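Local coordinates for protein LysR family transcriptional regulator (Vibrio vulnificus, PDB 5FHK) that probably acts as a LysR-type, DNA-binding regulator of virulence gene transcription, represented here by its regulatory domain alone, at residues P24-Y33 against L196-N205. Sequence-based numbering, arbitrary orientation.
Sequences PMLNGFMSQY and LFIDYVIAYN
Phe29 and Tyr200 lie at the heart of an aromatic helix-helix contact, in which helix 18-32 and the C-terminal helix 192-204 pack side by side against a shared floor of strands, with 9-14 touched by both helices. The local axes run at 127° to each other and approach to 10.4 Å, a spacing filled largely by aromatic rings. Tyr200 is a knob in the hole formed by Met25, Gly28, Phe29 and Gln32. A chi1 of -172°, which puts CG trans to the backbone N, sends the Tyr200 ring to the backbone of the facing helix, where its OH lies 3.1 Å from Gly28 C. Phe29 CB covers one face of this ring, 3.9 Å from the centroid, while Gln32 OE1 meets its edge in plane, 3.2 Å from Tyr200 CE1. The Phe29 ring in turn directs its edge at the Tyr200 face in an offset T-shaped pair and receives the edge of Phe197 on its own face, the latter planes being nearly perpendicular (87°). Deeper, Leu26 CD2 abuts the Phe197 edge, 3.5 Å from CE1, and both side chains touch Ile11 of strand 9-14. Toward the C-terminal end of helix 192-204, Met25 lays CG over the Tyr204 face as a CH-pi contact; its SD makes an oblique Met-aromatic contact 4.4 Å from the ring centroid and lies 3.8 Å from Val201 CG1. The Asn27 side chain and the backbone O of Met30 hydrogen-bond to Ser141 and Arg130 of the second subunit. Helices from near the N- and C-terminal ends of the chain thus meet over the same strands, consistent with the periplasmic-binding-protein-like alpha/beta fold of LysR regulatory domains.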
ATOM      1  N   PRO A  24       9.846 -10.677  -1.426  1.00 21.52           N
ATOM      2  CA  PRO A  24      10.950 -11.585  -1.042  1.00 18.19           C
ATOM      3  C   PRO A  24      11.705 -12.087  -2.258  1.00 20.53           C
ATOM      4  O   PRO A  24      12.941 -12.036  -2.301  1.00 15.72           O
ATOM      5  CB  PRO A  24      10.224 -12.716  -0.300  1.00 15.41           C
ATOM      6  CG  PRO A  24       8.987 -12.046   0.246  1.00 16.74           C
ATOM      7  CD  PRO A  24       8.572 -11.058  -0.785  1.00 15.81           C
ATOM      8  N   MET A  25      10.967 -12.558  -3.266  1.00 20.67           N
ATOM      9  CA  MET A  25      11.587 -12.995  -4.509  1.00 19.84           C
ATOM     10  C   MET A  25      12.330 -11.855  -5.181  1.00 19.12           C
ATOM     11  O   MET A  25      13.468 -12.025  -5.642  1.00 17.01           O
ATOM     12  CB  MET A  25      10.505 -13.520  -5.440  1.00 20.77           C
ATOM     13  CG  MET A  25      10.977 -14.325  -6.619  1.00 19.59           C
ATOM     14  SD  MET A  25       9.526 -15.350  -7.092  1.00 25.49           S
ATOM     15  CE  MET A  25       8.179 -14.175  -6.951  1.00 22.03           C
ATOM     16  N   LEU A  26      11.696 -10.681  -5.257  1.00 19.84           N
ATOM     17  CA  LEU A  26      12.322  -9.552  -5.943  1.00 20.66           C
ATOM     18  C   LEU A  26      13.569  -9.084  -5.218  1.00 18.62           C
ATOM     19  O   LEU A  26      14.543  -8.672  -5.857  1.00 19.30           O
ATOM     20  CB  LEU A  26      11.330  -8.399  -6.065  1.00 22.07           C
ATOM     21  CG  LEU A  26      10.323  -8.670  -7.180  1.00 24.72           C
ATOM     22  CD1 LEU A  26       9.137  -7.740  -7.038  1.00 25.43           C
ATOM     23  CD2 LEU A  26      11.011  -8.478  -8.523  1.00 23.77           C
ATOM     24  N   ASN A  27      13.537  -9.068  -3.891  1.00 12.89           N
ATOM     25  CA  ASN A  27      14.725  -8.618  -3.163  1.00 18.87           C
ATOM     26  C   ASN A  27      15.858  -9.631  -3.313  1.00 17.96           C
ATOM     27  O   ASN A  27      17.025  -9.250  -3.472  1.00 17.10           O
ATOM     28  CB  ASN A  27      14.387  -8.368  -1.677  1.00 18.65           C
ATOM     29  CG  ASN A  27      13.606  -7.080  -1.440  1.00 19.36           C
ATOM     30  OD1 ASN A  27      13.741  -6.110  -2.207  1.00 18.31           O
ATOM     31  ND2 ASN A  27      12.789  -7.046  -0.355  1.00 17.74           N
ATOM     32  N   GLY A  28      15.529 -10.920  -3.362  1.00 19.78           N
ATOM     33  CA  GLY A  28      16.565 -11.918  -3.586  1.00 20.43           C
ATOM     34  C   GLY A  28      17.156 -11.823  -4.977  1.00 17.96           C
ATOM     35  O   GLY A  28      18.354 -12.036  -5.167  1.00 14.34           O
ATOM     36  N   PHE A  29      16.337 -11.470  -5.966  1.00 18.57           N
ATOM     37  CA  PHE A  29      16.864 -11.357  -7.312  1.00 19.82           C
ATOM     38  C   PHE A  29      17.796 -10.163  -7.424  1.00 22.06           C
ATOM     39  O   PHE A  29      18.898 -10.268  -7.979  1.00 21.35           O
ATOM     40  CB  PHE A  29      15.717 -11.254  -8.310  1.00 16.73           C
ATOM     41  CG  PHE A  29      16.164 -10.903  -9.696  1.00 15.68           C
ATOM     42  CD1 PHE A  29      16.642 -11.875 -10.542  1.00 16.12           C
ATOM     43  CD2 PHE A  29      16.165  -9.588 -10.125  1.00 16.75           C
ATOM     44  CE1 PHE A  29      17.054 -11.549 -11.802  1.00 19.56           C
ATOM     45  CE2 PHE A  29      16.584  -9.251 -11.399  1.00 20.72           C
ATOM     46  CZ  PHE A  29      17.027 -10.229 -12.240  1.00 21.38           C
ATOM     47  N   MET A  30      17.353  -9.009  -6.917  1.00 20.74           N
ATOM     48  CA  MET A  30      18.166  -7.799  -6.988  1.00 16.98           C
ATOM     49  C   MET A  30      19.472  -7.997  -6.252  1.00 14.96           C
ATOM     50  O   MET A  30      20.507  -7.428  -6.625  1.00 13.00           O
ATOM     51  CB  MET A  30      17.407  -6.620  -6.378  1.00 17.16           C
ATOM     52  CG  MET A  30      16.235  -6.134  -7.241  1.00 18.57           C
ATOM     53  SD  MET A  30      15.597  -4.536  -6.712  1.00 20.63           S
ATOM     54  CE  MET A  30      14.424  -5.000  -5.448  1.00 19.85           C
ATOM     55  N   SER A  31      19.405  -8.739  -5.158  1.00 17.61           N
ATOM     56  CA  SER A  31      20.573  -9.090  -4.389  1.00 22.98           C
ATOM     57  C   SER A  31      21.565  -9.868  -5.239  1.00 23.13           C
ATOM     58  O   SER A  31      22.769  -9.614  -5.178  1.00 25.70           O
ATOM     59  CB  SER A  31      20.117  -9.900  -3.180  1.00 27.14           C
ATOM     60  OG  SER A  31      20.994  -9.747  -2.123  1.00 32.13           O
ATOM     61  N   GLN A  32      21.070 -10.788  -6.082  1.00 19.78           N
ATOM     62  CA  GLN A  32      21.953 -11.638  -6.866  1.00 22.49           C
ATOM     63  C   GLN A  32      22.466 -10.941  -8.124  1.00 26.13           C
ATOM     64  O   GLN A  32      23.540 -11.299  -8.625  1.00 24.02           O
ATOM     65  CB  GLN A  32      21.214 -12.937  -7.228  1.00 24.62           C
ATOM     66  CG  GLN A  32      22.084 -14.083  -7.756  1.00 29.31           C
ATOM     67  CD  GLN A  32      21.283 -15.364  -7.966  1.00 33.70           C
ATOM     68  OE1 GLN A  32      20.505 -15.783  -7.098  1.00 34.57           O
ATOM     69  NE2 GLN A  32      21.452 -15.982  -9.134  1.00 35.25           N
ATOM     70  N   TYR A  33      21.727  -9.951  -8.638  1.00 24.34           N
ATOM     71  CA  TYR A  33      22.073  -9.245  -9.870  1.00 22.96           C
ATOM     72  C   TYR A  33      22.044  -7.747  -9.597  1.00 20.72           C
ATOM     73  O   TYR A  33      21.168  -7.027 -10.089  1.00 14.20           O
ATOM     74  CB  TYR A  33      21.117  -9.617 -10.998  1.00 19.86           C
ATOM     75  CG  TYR A  33      21.099 -11.090 -11.297  1.00 21.91           C
ATOM     76  CD1 TYR A  33      22.083 -11.670 -12.066  1.00 23.46           C
ATOM     77  CD2 TYR A  33      20.126 -11.905 -10.770  1.00 21.79           C
ATOM     78  CE1 TYR A  33      22.057 -13.020 -12.333  1.00 28.71           C
ATOM     79  CE2 TYR A  33      20.089 -13.243 -11.033  1.00 22.62           C
ATOM     80  CZ  TYR A  33      21.053 -13.802 -11.821  1.00 25.54           C
ATOM     81  OH  TYR A  33      21.024 -15.155 -12.072  1.00 21.56           O
ATOM     82  N   LEU A 196      17.084 -13.667 -17.354  1.00 24.42           N
ATOM     83  CA  LEU A 196      17.657 -14.047 -16.072  1.00 25.28           C
ATOM     84  C   LEU A 196      16.623 -13.903 -14.971  1.00 22.38           C
ATOM     85  O   LEU A 196      16.551 -14.736 -14.054  1.00 21.29           O
ATOM     86  CB  LEU A 196      18.899 -13.210 -15.795  1.00 27.13           C
ATOM     87  CG  LEU A 196      20.109 -13.868 -16.466  1.00 30.25           C
ATOM     88  CD1 LEU A 196      21.337 -13.003 -16.354  1.00 29.84           C
ATOM     89  CD2 LEU A 196      20.386 -15.241 -15.845  1.00 31.65           C
ATOM     90  N   PHE A 197      15.769 -12.889 -15.082  1.00 21.88           N
ATOM     91  CA  PHE A 197      14.755 -12.673 -14.063  1.00 23.79           C
ATOM     92  C   PHE A 197      13.766 -13.826 -14.050  1.00 22.07           C
ATOM     93  O   PHE A 197      13.487 -14.408 -12.998  1.00 20.81           O
ATOM     94  CB  PHE A 197      14.046 -11.340 -14.310  1.00 21.98           C
ATOM     95  CG  PHE A 197      12.938 -11.076 -13.366  1.00 23.59           C
ATOM     96  CD1 PHE A 197      13.197 -10.758 -12.050  1.00 24.40           C
ATOM     97  CD2 PHE A 197      11.619 -11.173 -13.779  1.00 22.16           C
ATOM     98  CE1 PHE A 197      12.146 -10.527 -11.173  1.00 25.34           C
ATOM     99  CE2 PHE A 197      10.593 -10.953 -12.920  1.00 21.85           C
ATOM    100  CZ  PHE A 197      10.841 -10.624 -11.623  1.00 25.43           C
ATOM    101  N   ILE A 198      13.301 -14.223 -15.231  1.00 23.78           N
ATOM    102  CA  ILE A 198      12.277 -15.256 -15.326  1.00 23.18           C
ATOM    103  C   ILE A 198      12.792 -16.582 -14.790  1.00 22.75           C
ATOM    104  O   ILE A 198      12.043 -17.356 -14.186  1.00 23.75           O
ATOM    105  CB  ILE A 198      11.810 -15.379 -16.787  1.00 26.04           C
ATOM    106  CG1 ILE A 198      10.844 -14.237 -17.117  1.00 28.73           C
ATOM    107  CG2 ILE A 198      11.182 -16.719 -17.034  1.00 27.18           C
ATOM    108  CD1 ILE A 198      10.779 -13.898 -18.607  1.00 31.04           C
ATOM    109  N   ASP A 199      14.062 -16.895 -15.052  1.00 22.92           N
ATOM    110  CA  ASP A 199      14.617 -18.133 -14.530  1.00 26.65           C
ATOM    111  C   ASP A 199      14.767 -18.070 -13.020  1.00 25.41           C
ATOM    112  O   ASP A 199      14.567 -19.077 -12.334  1.00 26.34           O
ATOM    113  CB  ASP A 199      15.972 -18.430 -15.183  1.00 28.85           C
ATOM    114  CG  ASP A 199      15.836 -18.946 -16.617  1.00 33.21           C
ATOM    115  OD1 ASP A 199      14.728 -19.415 -17.012  1.00 34.91           O
ATOM    116  OD2 ASP A 199      16.853 -18.887 -17.349  1.00 33.97           O
ATOM    117  N   TYR A 200      15.167 -16.912 -12.484  1.00 22.56           N
ATOM    118  CA  TYR A 200      15.218 -16.772 -11.031  1.00 20.51           C
ATOM    119  C   TYR A 200      13.862 -17.101 -10.416  1.00 22.26           C
ATOM    120  O   TYR A 200      13.777 -17.882  -9.461  1.00 22.02           O
ATOM    121  CB  TYR A 200      15.659 -15.362 -10.638  1.00 18.69           C
ATOM    122  CG  TYR A 200      15.908 -15.231  -9.147  1.00 21.60           C
ATOM    123  CD1 TYR A 200      17.147 -15.572  -8.584  1.00 21.40           C
ATOM    124  CD2 TYR A 200      14.901 -14.803  -8.299  1.00 17.51           C
ATOM    125  CE1 TYR A 200      17.364 -15.460  -7.211  1.00 19.37           C
ATOM    126  CE2 TYR A 200      15.115 -14.678  -6.958  1.00 18.95           C
ATOM    127  CZ  TYR A 200      16.337 -15.006  -6.415  1.00 18.70           C
ATOM    128  OH  TYR A 200      16.477 -14.867  -5.067  1.00 18.96           O
ATOM    129  N   VAL A 201      12.788 -16.544 -10.994  1.00 19.12           N
ATOM    130  CA  VAL A 201      11.434 -16.746 -10.475  1.00 18.94           C
ATOM    131  C   VAL A 201      11.077 -18.221 -10.503  1.00 22.30           C
ATOM    132  O   VAL A 201      10.622 -18.783  -9.503  1.00 21.01           O
ATOM    133  CB  VAL A 201      10.414 -15.904 -11.272  1.00 18.81           C
ATOM    134  CG1 VAL A 201       8.982 -16.163 -10.794  1.00 23.61           C
ATOM    135  CG2 VAL A 201      10.710 -14.423 -11.149  1.00 18.48           C
ATOM    136  N   ILE A 202      11.322 -18.887 -11.635  1.00 22.47           N
ATOM    137  CA  ILE A 202      10.984 -20.303 -11.703  1.00 26.65           C
ATOM    138  C   ILE A 202      11.827 -21.099 -10.716  1.00 28.93           C
ATOM    139  O   ILE A 202      11.311 -21.940  -9.973  1.00 30.40           O
ATOM    140  CB  ILE A 202      11.123 -20.831 -13.138  1.00 27.50           C
ATOM    141  CG1 ILE A 202      10.068 -20.171 -14.035  1.00 26.10           C
ATOM    142  CG2 ILE A 202      10.941 -22.334 -13.152  1.00 33.05           C
ATOM    143  CD1 ILE A 202      10.430 -20.199 -15.536  1.00 26.28           C
ATOM    144  N   ALA A 203      13.132 -20.819 -10.661  1.00 28.37           N
ATOM    145  CA  ALA A 203      13.986 -21.536  -9.726  1.00 27.64           C
ATOM    146  C   ALA A 203      13.700 -21.156  -8.282  1.00 27.74           C
ATOM    147  O   ALA A 203      14.038 -21.921  -7.379  1.00 30.96           O
ATOM    148  CB  ALA A 203      15.462 -21.304 -10.061  1.00 27.71           C
ATOM    149  N   TYR A 204      13.080 -20.008  -8.038  1.00 27.87           N
ATOM    150  CA  TYR A 204      12.672 -19.675  -6.674  1.00 30.68           C
ATOM    151  C   TYR A 204      11.536 -20.577  -6.203  1.00 37.51           C
ATOM    152  O   TYR A 204      11.499 -20.984  -5.036  1.00 39.49           O
ATOM    153  CB  TYR A 204      12.245 -18.210  -6.615  1.00 27.79           C
ATOM    154  CG  TYR A 204      12.198 -17.618  -5.233  1.00 25.95           C
ATOM    155  CD1 TYR A 204      13.315 -16.980  -4.714  1.00 23.19           C
ATOM    156  CD2 TYR A 204      11.029 -17.661  -4.457  1.00 28.43           C
ATOM    157  CE1 TYR A 204      13.301 -16.410  -3.450  1.00 25.46           C
ATOM    158  CE2 TYR A 204      11.005 -17.096  -3.167  1.00 28.71           C
ATOM    159  CZ  TYR A 204      12.150 -16.470  -2.682  1.00 27.87           C
ATOM    160  OH  TYR A 204      12.193 -15.889  -1.438  1.00 30.20           O
ATOM    161  N   ASN A 205      10.604 -20.901  -7.102  1.00 43.86           N
ATOM    162  CA  ASN A 205       9.361 -21.610  -6.780  1.00 49.15           C
ATOM    163  C   ASN A 205       9.471 -23.128  -6.967  1.00 51.75           C
ATOM    164  O   ASN A 205       8.452 -23.819  -7.101  1.00 51.36           O
ATOM    165  CB  ASN A 205       8.205 -21.077  -7.642  1.00 52.16           C
ATOM    166  CG  ASN A 205       7.756 -19.671  -7.236  1.00 54.46           C
ATOM    167  OD1 ASN A 205       6.785 -19.510  -6.494  1.00 54.96           O
ATOM    168  ND2 ASN A 205       8.453 -18.651  -7.732  1.00 55.18           N
TER